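Local structure of scallop myosin (Argopecten irradians, 1WDC) at residues 121-124 / 125-128; 104-107 / 108-112; 132-136 / 137-141. The protein serves as the regulatory light chain of molluscan muscle myosin, a calcium-binding subunit responsible for calcium-dependent control of myosin's Mg-ATPase activity. All coordinates share one frame; numbering follows the deposited sequence.

Interaction 1 of 3, residues 121-124 / 125-128; sequences NKDE and MRMT
Thr128 grips the carbonyl of Glu124 with both its side chain and its backbone. Its CB lies 3.3 Å from Glu124 O. One atom further, OG1 donates to Glu124 O at 2.7 Å. The torsion that sets OG1 beside its own backbone N (chi1 -64°) turns the hydroxyl back along the helix. Thr128 N also donates to Glu124 O, and the two donors arrive from opposite faces of the carbonyl plane. A valine here would probably leave Glu124 O with the backbone N-H as its one remaining donor from Thr128. A capping box closes the first turn. Asn121 OD1 accepts from Glu124 N at 2.6 Å and from Asp123 N at 2.8 Å, again from opposite faces. In return Asn121 N donates to Glu124 OE1 at 2.7 Å. Glu124 OE2 forms a salt bridge with a basic side chain of another protein chain. Asp123 OD1 and Arg126 NH1 stay 4.3 Å apart, beyond a salt bridge, with the carboxylate and guanidinium planes nearly perpendicular (86°). The contact forms the start of helix 122-131. Met125 packs on Leu113 and Glu114 of helix 106-115, while Met127 and Thr128 pack on apolar side chains of that other chain.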
loop_
_atom_site.group_PDB
_atom_site.type_symbol
_atom_site.label_atom_id
_atom_site.label_comp_id
_atom_site.label_asym_id
_atom_site.label_seq_id
_atom_site.Cartn_x
_atom_site.Cartn_y
_atom_site.Cartn_z
ATOM N N ASN B 121 8.471 13.327 -1.643
ATOM C CA ASN B 121 8.401 14.794 -1.562
ATOM C C ASN B 121 8.363 15.303 -2.989
ATOM O O ASN B 121 8.528 14.508 -3.917
ATOM C CB ASN B 121 9.632 15.344 -0.827
ATOM C CG ASN B 121 10.957 15.048 -1.555
ATOM O OD1 ASN B 121 11.042 15.113 -2.773
ATOM N ND2 ASN B 121 11.990 14.734 -0.795
ATOM N N LYS B 122 8.170 16.601 -3.199
ATOM C CA LYS B 122 7.898 17.061 -4.567
ATOM C C LYS B 122 9.048 16.758 -5.532
ATOM O O LYS B 122 8.869 16.642 -6.760
ATOM C CB LYS B 122 7.576 18.564 -4.610
ATOM C CG LYS B 122 7.087 19.191 -3.315
ATOM C CD LYS B 122 7.189 20.741 -3.360
ATOM C CE LYS B 122 8.524 21.285 -2.782
ATOM N NZ LYS B 122 9.126 22.388 -3.632
ATOM N N ASP B 123 10.227 16.570 -4.966
ATOM C CA ASP B 123 11.409 16.445 -5.781
ATOM C C ASP B 123 11.698 15.031 -6.111
ATOM O O ASP B 123 11.980 14.749 -7.263
ATOM C CB ASP B 123 12.611 17.111 -5.114
ATOM C CG ASP B 123 12.601 18.630 -5.296
ATOM O OD1 ASP B 123 12.575 19.085 -6.479
ATOM O OD2 ASP B 123 12.493 19.355 -4.269
ATOM N N GLU B 124 11.437 14.112 -5.184
ATOM C CA GLU B 124 11.409 12.691 -5.569
ATOM C C GLU B 124 10.282 12.425 -6.564
ATOM O O GLU B 124 10.428 11.587 -7.452
ATOM C CB GLU B 124 11.185 11.809 -4.368
ATOM C CG GLU B 124 12.249 11.867 -3.369
ATOM C CD GLU B 124 11.776 11.381 -2.044
ATOM O OE1 GLU B 124 10.725 11.823 -1.583
ATOM O OE2 GLU B 124 12.501 10.627 -1.394
ATOM N N MET B 125 9.186 13.187 -6.446
ATOM C CA MET B 125 8.025 13.026 -7.346
ATOM C C MET B 125 8.371 13.562 -8.738
ATOM O O MET B 125 8.235 12.877 -9.769
ATOM C CB MET B 125 6.783 13.779 -6.789
ATOM C CG MET B 125 5.980 13.055 -5.686
ATOM S SD MET B 125 5.399 11.391 -6.100
ATOM C CE MET B 125 4.566 11.724 -7.514
ATOM N N ARG B 126 8.913 14.770 -8.727
ATOM C CA ARG B 126 9.405 15.400 -9.925
ATOM C C ARG B 126 10.369 14.449 -10.698
ATOM O O ARG B 126 10.212 14.229 -11.927
ATOM C CB ARG B 126 10.110 16.684 -9.501
ATOM C CG ARG B 126 9.991 17.846 -10.464
ATOM C CD ARG B 126 11.242 18.719 -10.398
ATOM N NE ARG B 126 12.098 18.424 -11.541
ATOM C CZ ARG B 126 13.420 18.299 -11.506
ATOM N NH1 ARG B 126 14.142 18.828 -10.521
ATOM N NH2 ARG B 126 14.019 17.767 -12.558
ATOM N N MET B 127 11.286 13.812 -9.952
ATOM C CA MET B 127 12.374 13.010 -10.528
ATOM C C MET B 127 11.933 11.647 -11.019
ATOM O O MET B 127 12.488 11.123 -11.972
ATOM C CB MET B 127 13.517 12.819 -9.520
ATOM C CG MET B 127 14.439 14.032 -9.320
ATOM S SD MET B 127 14.675 15.090 -10.823
ATOM C CE MET B 127 15.424 13.916 -12.043
ATOM N N THR B 128 10.986 11.040 -10.320
ATOM C CA THR B 128 10.495 9.729 -10.697
ATOM C C THR B 128 9.779 9.801 -12.015
ATOM O O THR B 128 9.985 8.967 -12.894
ATOM C CB THR B 128 9.529 9.247 -9.667
ATOM O OG1 THR B 128 10.230 9.082 -8.445
ATOM C CG2 THR B 128 8.926 7.948 -10.069
#

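Interaction 2 of 3, residues 104-107 / 108-112; sequences LNIE and YIKDL
Leu104 splits its two methyls between Tyr108 and Ile109, just where a short strand passes into a helix. Its CD2 comes at a slant to the Tyr108 ring, 4.1 Å from CD2 of Tyr108. Its CD1 meets Ile109 CD1 at 4.0 Å, and these two side chains cross at about a right angle. With CG of Tyr108 anti to the backbone N (chi1 -175°), the ring extends beside Leu104 and offers one face to Leu112. Leu112 CD1 sits over the ring centre, 3.9 Å above the plane. Ile106 and Ile109 also cross nearly at a right angle, with Ile106 CD1 4.1 Å from Ile109 CG2. The same Ile106 CD1 touches CE of Lys110 at 4.1 Å, where the extended lysine chain passes obliquely. Asn105 O accepts weak bonds from Tyr108 N and Ile109 N. One residue on the bond is firmer, with Lys110 N donating to Ile106 O at 3.2 Å. Lys110 also makes a cation-pi contact with Phe129. This is the start of helix 106-115, in the second EF-hand. Ile106 and Ile109 lie against Phe129 of helix 122-131 and Phe139 of strand 138-139, while Leu104 and Tyr108 pack on Phe96.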
loop_
_atom_site.group_PDB
_atom_site.type_symbol
_atom_site.label_atom_id
_atom_site.label_comp_id
_atom_site.label_asym_id
_atom_site.label_seq_id
_atom_site.Cartn_x
_atom_site.Cartn_y
_atom_site.Cartn_z
ATOM N N LEU B 104 -1.059 1.212 -14.668
ATOM C CA LEU B 104 -1.771 1.893 -13.592
ATOM C C LEU B 104 -2.122 3.280 -14.109
ATOM O O LEU B 104 -1.398 3.842 -14.906
ATOM C CB LEU B 104 -0.878 2.012 -12.352
ATOM C CG LEU B 104 -0.651 0.752 -11.503
ATOM C CD1 LEU B 104 0.210 1.064 -10.303
ATOM C CD2 LEU B 104 -1.982 0.207 -11.025
ATOM N N ASN B 105 -3.285 3.791 -13.741
ATOM C CA ASN B 105 -3.688 5.107 -14.170
ATOM C C ASN B 105 -2.648 6.048 -13.613
ATOM O O ASN B 105 -2.252 5.884 -12.482
ATOM C CB ASN B 105 -5.030 5.440 -13.548
ATOM C CG ASN B 105 -6.219 4.783 -14.272
ATOM O OD1 ASN B 105 -6.066 4.048 -15.259
ATOM N ND2 ASN B 105 -7.418 5.085 -13.792
ATOM N N ILE B 106 -2.298 7.092 -14.337
ATOM C CA ILE B 106 -1.246 7.963 -13.860
ATOM C C ILE B 106 -1.573 8.609 -12.511
ATOM O O ILE B 106 -0.716 8.643 -11.615
ATOM C CB ILE B 106 -0.885 9.077 -14.908
ATOM C CG1 ILE B 106 0.406 9.830 -14.480
ATOM C CG2 ILE B 106 -2.053 10.039 -15.063
ATOM C CD1 ILE B 106 1.622 8.941 -14.122
ATOM N N GLU B 107 -2.854 8.911 -12.292
ATOM C CA GLU B 107 -3.271 9.671 -11.107
ATOM C C GLU B 107 -3.249 8.795 -9.866
ATOM O O GLU B 107 -3.018 9.263 -8.763
ATOM C CB GLU B 107 -4.684 10.253 -11.279
ATOM C CG GLU B 107 -5.218 10.257 -12.691
ATOM C CD GLU B 107 -5.847 8.936 -13.067
ATOM O OE1 GLU B 107 -6.860 8.541 -12.426
ATOM O OE2 GLU B 107 -5.318 8.292 -13.994
ATOM N N TYR B 108 -3.532 7.513 -10.065
ATOM C CA TYR B 108 -3.519 6.544 -8.985
ATOM C C TYR B 108 -2.080 6.303 -8.439
ATOM O O TYR B 108 -1.832 6.522 -7.257
ATOM C CB TYR B 108 -4.145 5.252 -9.497
ATOM C CG TYR B 108 -4.301 4.200 -8.438
ATOM C CD1 TYR B 108 -4.613 4.541 -7.106
ATOM C CD2 TYR B 108 -4.179 2.854 -8.764
ATOM C CE1 TYR B 108 -4.786 3.544 -6.127
ATOM C CE2 TYR B 108 -4.376 1.859 -7.806
ATOM C CZ TYR B 108 -4.667 2.203 -6.499
ATOM O OH TYR B 108 -4.767 1.179 -5.583
ATOM N N ILE B 109 -1.118 6.008 -9.322
ATOM C CA ILE B 109 0.254 5.795 -8.860
ATOM C C ILE B 109 0.917 7.050 -8.230
ATOM O O ILE B 109 1.503 6.933 -7.175
ATOM C CB ILE B 109 1.175 5.150 -9.959
ATOM C CG1 ILE B 109 2.498 4.727 -9.321
ATOM C CG2 ILE B 109 1.470 6.123 -11.112
ATOM C CD1 ILE B 109 2.352 3.686 -8.243
ATOM N N LYS B 110 0.623 8.256 -8.719
ATOM C CA LYS B 110 1.121 9.472 -8.055
ATOM C C LYS B 110 0.560 9.585 -6.648
ATOM O O LYS B 110 1.250 9.992 -5.711
ATOM C CB LYS B 110 0.740 10.741 -8.838
ATOM C CG LYS B 110 1.340 10.763 -10.204
ATOM C CD LYS B 110 1.461 12.145 -10.763
ATOM C CE LYS B 110 2.580 12.153 -11.808
ATOM N NZ LYS B 110 2.556 13.366 -12.697
ATOM N N ASP B 111 -0.719 9.241 -6.523
ATOM C CA ASP B 111 -1.436 9.395 -5.263
ATOM C C ASP B 111 -0.920 8.414 -4.220
ATOM O O ASP B 111 -0.695 8.775 -3.071
ATOM C CB ASP B 111 -2.910 9.167 -5.536
ATOM C CG ASP B 111 -3.763 9.253 -4.297
ATOM O OD1 ASP B 111 -3.641 10.263 -3.572
ATOM O OD2 ASP B 111 -4.615 8.332 -4.113
ATOM N N LEU B 112 -0.628 7.200 -4.671
ATOM C CA LEU B 112 -0.046 6.160 -3.829
ATOM C C LEU B 112 1.296 6.597 -3.271
ATOM O O LEU B 112 1.460 6.609 -2.070
ATOM C CB LEU B 112 0.134 4.871 -4.633
ATOM C CG LEU B 112 -1.124 4.053 -4.877
ATOM C CD1 LEU B 112 -0.823 2.993 -5.910
ATOM C CD2 LEU B 112 -1.544 3.421 -3.561
#

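Interaction 3 of 3, residues 132-136 / 137-141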
loop_
_atom_site.group_PDB
_atom_site.type_symbol
_atom_site.label_atom_id
_atom_site.label_comp_id
_atom_site.label_asym_id
_atom_site.label_seq_id
_atom_site.Cartn_x
_atom_site.Cartn_y
_atom_site.Cartn_z
ATOM N N ALA B 132 9.391 8.505 -16.425
ATOM C CA ALA B 132 8.392 7.430 -16.452
ATOM C C ALA B 132 7.688 7.229 -17.811
ATOM O O ALA B 132 7.299 8.199 -18.482
ATOM C CB ALA B 132 7.358 7.678 -15.363
ATOM N N PRO B 133 7.482 5.956 -18.213
ATOM C CA PRO B 133 6.706 5.676 -19.413
ATOM C C PRO B 133 5.174 5.845 -19.147
ATOM O O PRO B 133 4.576 5.043 -18.417
ATOM C CB PRO B 133 7.094 4.234 -19.723
ATOM C CG PRO B 133 7.544 3.652 -18.362
ATOM C CD PRO B 133 7.549 4.758 -17.362
ATOM N N VAL B 134 4.632 7.001 -19.568
ATOM C CA VAL B 134 3.211 7.359 -19.457
ATOM C C VAL B 134 2.612 7.695 -20.837
ATOM O O VAL B 134 3.245 8.393 -21.634
ATOM C CB VAL B 134 3.026 8.559 -18.537
ATOM C CG1 VAL B 134 1.565 8.871 -18.374
ATOM C CG2 VAL B 134 3.627 8.270 -17.191
ATOM N N GLU B 135 1.484 7.049 -21.167
ATOM C CA GLU B 135 0.772 7.228 -22.451
ATOM C C GLU B 135 -0.726 7.094 -22.266
ATOM O O GLU B 135 -1.198 6.080 -21.774
ATOM C CB GLU B 135 1.201 6.188 -23.487
ATOM C CG GLU B 135 0.372 6.253 -24.762
ATOM C CD GLU B 135 1.206 6.426 -26.035
ATOM O OE1 GLU B 135 1.607 7.576 -26.372
ATOM O OE2 GLU B 135 1.385 5.413 -26.748
ATOM N N GLY B 136 -1.484 8.045 -22.784
ATOM C CA GLY B 136 -2.921 7.947 -22.638
ATOM C C GLY B 136 -3.328 7.792 -21.184
ATOM O O GLY B 136 -4.228 7.026 -20.873
ATOM N N GLY B 137 -2.639 8.486 -20.288
ATOM C CA GLY B 137 -3.046 8.492 -18.900
ATOM C C GLY B 137 -2.700 7.220 -18.167
ATOM O O GLY B 137 -3.004 7.092 -17.003
ATOM N N LYS B 138 -1.948 6.337 -18.808
ATOM C CA LYS B 138 -1.494 5.091 -18.178
ATOM C C LYS B 138 0.019 5.027 -18.014
ATOM O O LYS B 138 0.733 4.826 -18.998
ATOM C CB LYS B 138 -1.924 3.867 -19.002
ATOM C CG LYS B 138 -3.305 3.325 -18.642
ATOM C CD LYS B 138 -4.161 3.155 -19.885
ATOM C CE LYS B 138 -3.686 1.994 -20.800
ATOM N NZ LYS B 138 -3.989 2.198 -22.278
ATOM N N PHE B 139 0.418 4.830 -16.763
ATOM C CA PHE B 139 1.792 4.504 -16.380
ATOM C C PHE B 139 2.115 3.010 -16.624
ATOM O O PHE B 139 1.373 2.119 -16.179
ATOM C CB PHE B 139 1.962 4.900 -14.902
ATOM C CG PHE B 139 3.260 4.469 -14.272
ATOM C CD1 PHE B 139 4.360 5.318 -14.281
ATOM C CD2 PHE B 139 3.314 3.302 -13.511
ATOM C CE1 PHE B 139 5.465 5.022 -13.546
ATOM C CE2 PHE B 139 4.413 2.992 -12.760
ATOM C CZ PHE B 139 5.498 3.850 -12.767
ATOM N N ASP B 140 3.161 2.749 -17.413
ATOM C CA ASP B 140 3.608 1.392 -17.735
ATOM C C ASP B 140 4.628 0.848 -16.682
ATOM O O ASP B 140 5.842 0.883 -16.875
ATOM C CB ASP B 140 4.195 1.392 -19.170
ATOM C CG ASP B 140 4.521 -0.012 -19.698
ATOM O OD1 ASP B 140 4.561 -0.972 -18.915
ATOM O OD2 ASP B 140 4.763 -0.165 -20.909
ATOM N N TYR B 141 4.115 0.198 -15.643
ATOM C CA TYR B 141 4.961 -0.274 -14.570
ATOM C C TYR B 141 5.840 -1.452 -14.953
ATOM O O TYR B 141 6.784 -1.788 -14.236
ATOM C CB TYR B 141 4.141 -0.593 -13.331
ATOM C CG TYR B 141 3.206 -1.786 -13.429
ATOM C CD1 TYR B 141 3.699 -3.101 -13.329
ATOM C CD2 TYR B 141 1.810 -1.611 -13.547
ATOM C CE1 TYR B 141 2.840 -4.197 -13.397
ATOM C CE2 TYR B 141 0.944 -2.714 -13.554
ATOM C CZ TYR B 141 1.478 -3.992 -13.499
ATOM O OH TYR B 141 0.677 -5.091 -13.504
#
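Residues 134-135 and 138-139 pair antiparallel, with Val134 and Phe139 a non-hydrogen-bonded pair and Glu135 and Lys138 a hydrogen-bonded pair. Glu135 N donates to Lys138 O at 3.2 Å, and Lys138 N returns to Glu135 O at 3.1 Å. In both bonds the donor stands well above the carbonyl plane. A straighter bond extends the pairing: Asp140 N meets Pro133 O at 2.9 Å, nearly end-on to the carbonyl. Gly136 and Gly137 form the corner of a type I' turn, both with positive phi. At Gly137 a CB would clash with Gly136 O. Of the residues that touch across the hairpin, Phe139 is the buried one. With chi1 near 172°, CG swings away from its own backbone N and the ring edge reaches Ala132 and Val134. There, CE1 meets Ala132 CB at 3.7 Å, and CD1 meets Val134 CG2 at 4.2 Å. Pro133 crosses Asp140 at about a right angle, their CB atoms 4.1 Å apart. Asp140 is the N-cap of helix 141-149, its OD1 accepting from Lys143 N. Phe139 also packs on Ile106, Ile109 and Phe144. This is a tight beta hairpin with a two-residue type I' loop; its strand 138-139 runs between 104-105 and 134-135 in an antiparallel sheet.

Overall arrangement
From the N terminus, interaction 2 comes first, then interaction 1, then interaction 3. They lie in series, so none nests in or crosses another. Each is a local closure: interactions 2 and 1 close the first turns of successive helices, and interaction 3 closes a hairpin. Interactions 2 and 3 are joined across the sheet, where strand 104-105 pairs with strand 138-139, with probable hydrogen bonds from Phe139 N to Leu104 O and, just outside the strands, from Ile106 N to Gly137 O. Ile106 also packs on Val134. Interactions 1 and 2 meet through Met125 and Lys110, where helix 122-131 lies against helix 106-115. Interactions 1 and 3 follow each other along the chain without direct touch.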